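Side-chain contact in endoglucanase EG-II (Hypocrea jecorina, PDB 3QR3), which probably hydrolyses internal beta-1,4-glucosidic bonds of cellulose with a family 5 TIM-barrel catalytic domain: residues Met57-Leu62 with Gln255-Glu260. Numbering follows the deposited sequence.
Sequences MTIFRL and QAILTE
Arg-61 forms a salt bridge with Glu-260 in the interior of the TIM barrel. Their strands, 59-64 and 256-261, are not neighbours in the sheet; strands 5-11 and 287-296 lie between them. Arg-61 has CG anti to its backbone N (chi1 -176°), and the chain then runs extended to NE. This carries the guanidinium into the barrel interior, beside Thr-259 and up to Glu-260. Arg-61 NH1 donates to Glu-260 OE2 at 2.9 Å, with an N-H...O angle of 146°. OE2 uses its anti lone pair and sits at the guanidinium edge, somewhat tilted from its plane. The planes are 69° apart, and OE2 alone meets NH1 while OE1 is bonded by Tyr-221 OH.

Thr-259 crosses the arginine chain at about a right angle. Thr-259 CB is 3.5 Å from Arg-61 NE, and its OG1 lies over one guanidinium face. Arg-61 CD also packs 3.5 Å from Thr-259 O. Ile-59 CD1 and Ile-257 CD1 meet tip to tip at 4.2 Å, an apolar contact nearer the N-terminal ends of the strands.

Asn-9 joins the two segments, bonding Arg-61 NH1 through OD1 and Thr-259 O through ND2. Asn-148 OD1 bonds Arg-61 NH2, and Asp-217 OD1 bonds Thr-259 OG1. With an alanine at Arg-61, Glu-260 OE2 would probably lose its cationic mate, leaving the carboxylate less fixed in rotation. A sulfate ion, probably from the crystallisation liquor, lies about 3 Å from the Glu-260 side chain (nearest atoms), consistent with a pocket. The buried ion pair probably helps orient Glu-260 at the C-terminal end of its strand, where family 5 glycosidases carry an active-site glutamate.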
loop_
_atom_site.group_PDB
_atom_site.type_symbol
_atom_site.label_atom_id
_atom_site.label_comp_id
_atom_site.label_asym_id
_atom_site.label_seq_id
_atom_site.Cartn_x
_atom_site.Cartn_y
_atom_site.Cartn_z
ATOM N N MET A 57 7.499 -8.334 11.797
ATOM C CA MET A 57 6.661 -7.887 10.690
ATOM C C MET A 57 6.522 -8.936 9.601
ATOM O O MET A 57 7.450 -9.701 9.329
ATOM C CB MET A 57 7.198 -6.578 10.121
ATOM C CG MET A 57 6.955 -5.427 11.068
ATOM S SD MET A 57 7.664 -3.898 10.480
ATOM C CE MET A 57 7.199 -2.834 11.849
ATOM N N THR A 58 5.356 -8.955 8.966
ATOM C CA THR A 58 5.025 -10.014 8.014
ATOM C C THR A 58 4.526 -9.496 6.665
ATOM O O THR A 58 4.200 -10.277 5.764
ATOM C CB THR A 58 3.954 -10.923 8.604
ATOM O OG1 THR A 58 2.926 -10.103 9.176
ATOM C CG2 THR A 58 4.554 -11.796 9.703
ATOM N N ILE A 59 4.464 -8.181 6.512
ATOM C CA ILE A 59 4.059 -7.618 5.231
ATOM C C ILE A 59 4.825 -6.330 4.921
ATOM O O ILE A 59 5.188 -5.581 5.824
ATOM C CB ILE A 59 2.535 -7.376 5.198
ATOM C CG1 ILE A 59 2.049 -7.114 3.766
ATOM C CG2 ILE A 59 2.151 -6.240 6.151
ATOM C CD1 ILE A 59 0.577 -7.406 3.553
ATOM N N PHE A 60 5.104 -6.104 3.643
ATOM C CA PHE A 60 5.647 -4.819 3.193
ATOM C C PHE A 60 4.899 -4.354 1.966
ATOM O O PHE A 60 4.431 -5.161 1.171
ATOM C CB PHE A 60 7.152 -4.916 2.926
ATOM C CG PHE A 60 7.916 -5.347 4.135
ATOM C CD1 PHE A 60 8.143 -4.460 5.165
ATOM C CD2 PHE A 60 8.334 -6.656 4.272
ATOM C CE1 PHE A 60 8.810 -4.856 6.318
ATOM C CE2 PHE A 60 9.011 -7.064 5.411
ATOM C CZ PHE A 60 9.245 -6.159 6.438
ATOM N N ARG A 61 4.768 -3.044 1.837
ATOM C CA ARG A 61 4.129 -2.450 0.683
ATOM C C ARG A 61 5.210 -1.722 -0.094
ATOM O O ARG A 61 6.029 -1.002 0.494
ATOM C CB ARG A 61 3.056 -1.475 1.147
ATOM C CG ARG A 61 2.228 -0.838 0.046
ATOM C CD ARG A 61 0.946 -0.327 0.670
ATOM N NE ARG A 61 0.034 0.383 -0.226
ATOM C CZ ARG A 61 0.048 1.695 -0.427
ATOM N NH1 ARG A 61 0.980 2.461 0.145
ATOM N NH2 ARG A 61 -0.858 2.239 -1.225
ATOM N N LEU A 62 5.220 -1.919 -1.410
ATOM C CA LEU A 62 6.299 -1.407 -2.257
ATOM C C LEU A 62 5.740 -0.473 -3.321
ATOM O O LEU A 62 5.440 -0.899 -4.450
ATOM C CB LEU A 62 7.047 -2.567 -2.916
ATOM C CG LEU A 62 7.518 -3.720 -2.014
ATOM C CD1 LEU A 62 8.292 -4.763 -2.827
ATOM C CD2 LEU A 62 8.381 -3.213 -0.868
ATOM N N GLN A 255 -13.433 -8.231 4.643
ATOM C CA GLN A 255 -12.234 -7.829 5.378
ATOM C C GLN A 255 -11.574 -6.633 4.716
ATOM O O GLN A 255 -11.766 -6.403 3.517
ATOM C CB GLN A 255 -11.236 -8.988 5.424
ATOM C CG GLN A 255 -11.647 -10.097 6.376
ATOM C CD GLN A 255 -10.726 -11.286 6.295
ATOM O OE1 GLN A 255 -10.354 -11.728 5.211
ATOM N NE2 GLN A 255 -10.359 -11.817 7.443
ATOM N N ALA A 256 -10.801 -5.883 5.502
ATOM C CA ALA A 256 -10.070 -4.718 5.011
ATOM C C ALA A 256 -8.642 -4.742 5.537
ATOM O O ALA A 256 -8.352 -5.370 6.556
ATOM C CB ALA A 256 -10.755 -3.441 5.456
ATOM N N ILE A 257 -7.755 -4.056 4.832
ATOM C CA ILE A 257 -6.395 -3.856 5.295
ATOM C C ILE A 257 -6.099 -2.363 5.257
ATOM O O ILE A 257 -6.516 -1.667 4.334
ATOM C CB ILE A 257 -5.372 -4.605 4.416
ATOM C CG1 ILE A 257 -3.955 -4.374 4.945
ATOM C CG2 ILE A 257 -5.495 -4.165 2.953
ATOM C CD1 ILE A 257 -2.971 -5.460 4.568
ATOM N N LEU A 258 -5.407 -1.878 6.280
ATOM C CA LEU A 258 -4.987 -0.487 6.359
ATOM C C LEU A 258 -3.569 -0.408 5.796
ATOM O O LEU A 258 -2.605 -0.741 6.492
ATOM C CB LEU A 258 -4.990 -0.042 7.826
ATOM C CG LEU A 258 -4.541 1.367 8.205
ATOM C CD1 LEU A 258 -5.429 2.418 7.566
ATOM C CD2 LEU A 258 -4.538 1.521 9.722
ATOM N N THR A 259 -3.446 0.012 4.536
ATOM C CA THR A 259 -2.155 -0.019 3.844
ATOM C C THR A 259 -1.320 1.242 4.014
ATOM O O THR A 259 -0.160 1.275 3.602
ATOM C CB THR A 259 -2.316 -0.273 2.346
ATOM O OG1 THR A 259 -3.283 0.643 1.815
ATOM C CG2 THR A 259 -2.776 -1.696 2.105
ATOM N N GLU A 260 -1.907 2.282 4.599
ATOM C CA GLU A 260 -1.124 3.454 4.984
ATOM C C GLU A 260 -1.641 4.056 6.275
ATOM O O GLU A 260 -2.824 4.378 6.398
ATOM C CB GLU A 260 -1.130 4.533 3.891
ATOM C CG GLU A 260 -0.137 4.298 2.765
ATOM C CD GLU A 260 0.004 5.499 1.841
ATOM O OE1 GLU A 260 -0.219 6.645 2.299
ATOM O OE2 GLU A 260 0.354 5.295 0.656
#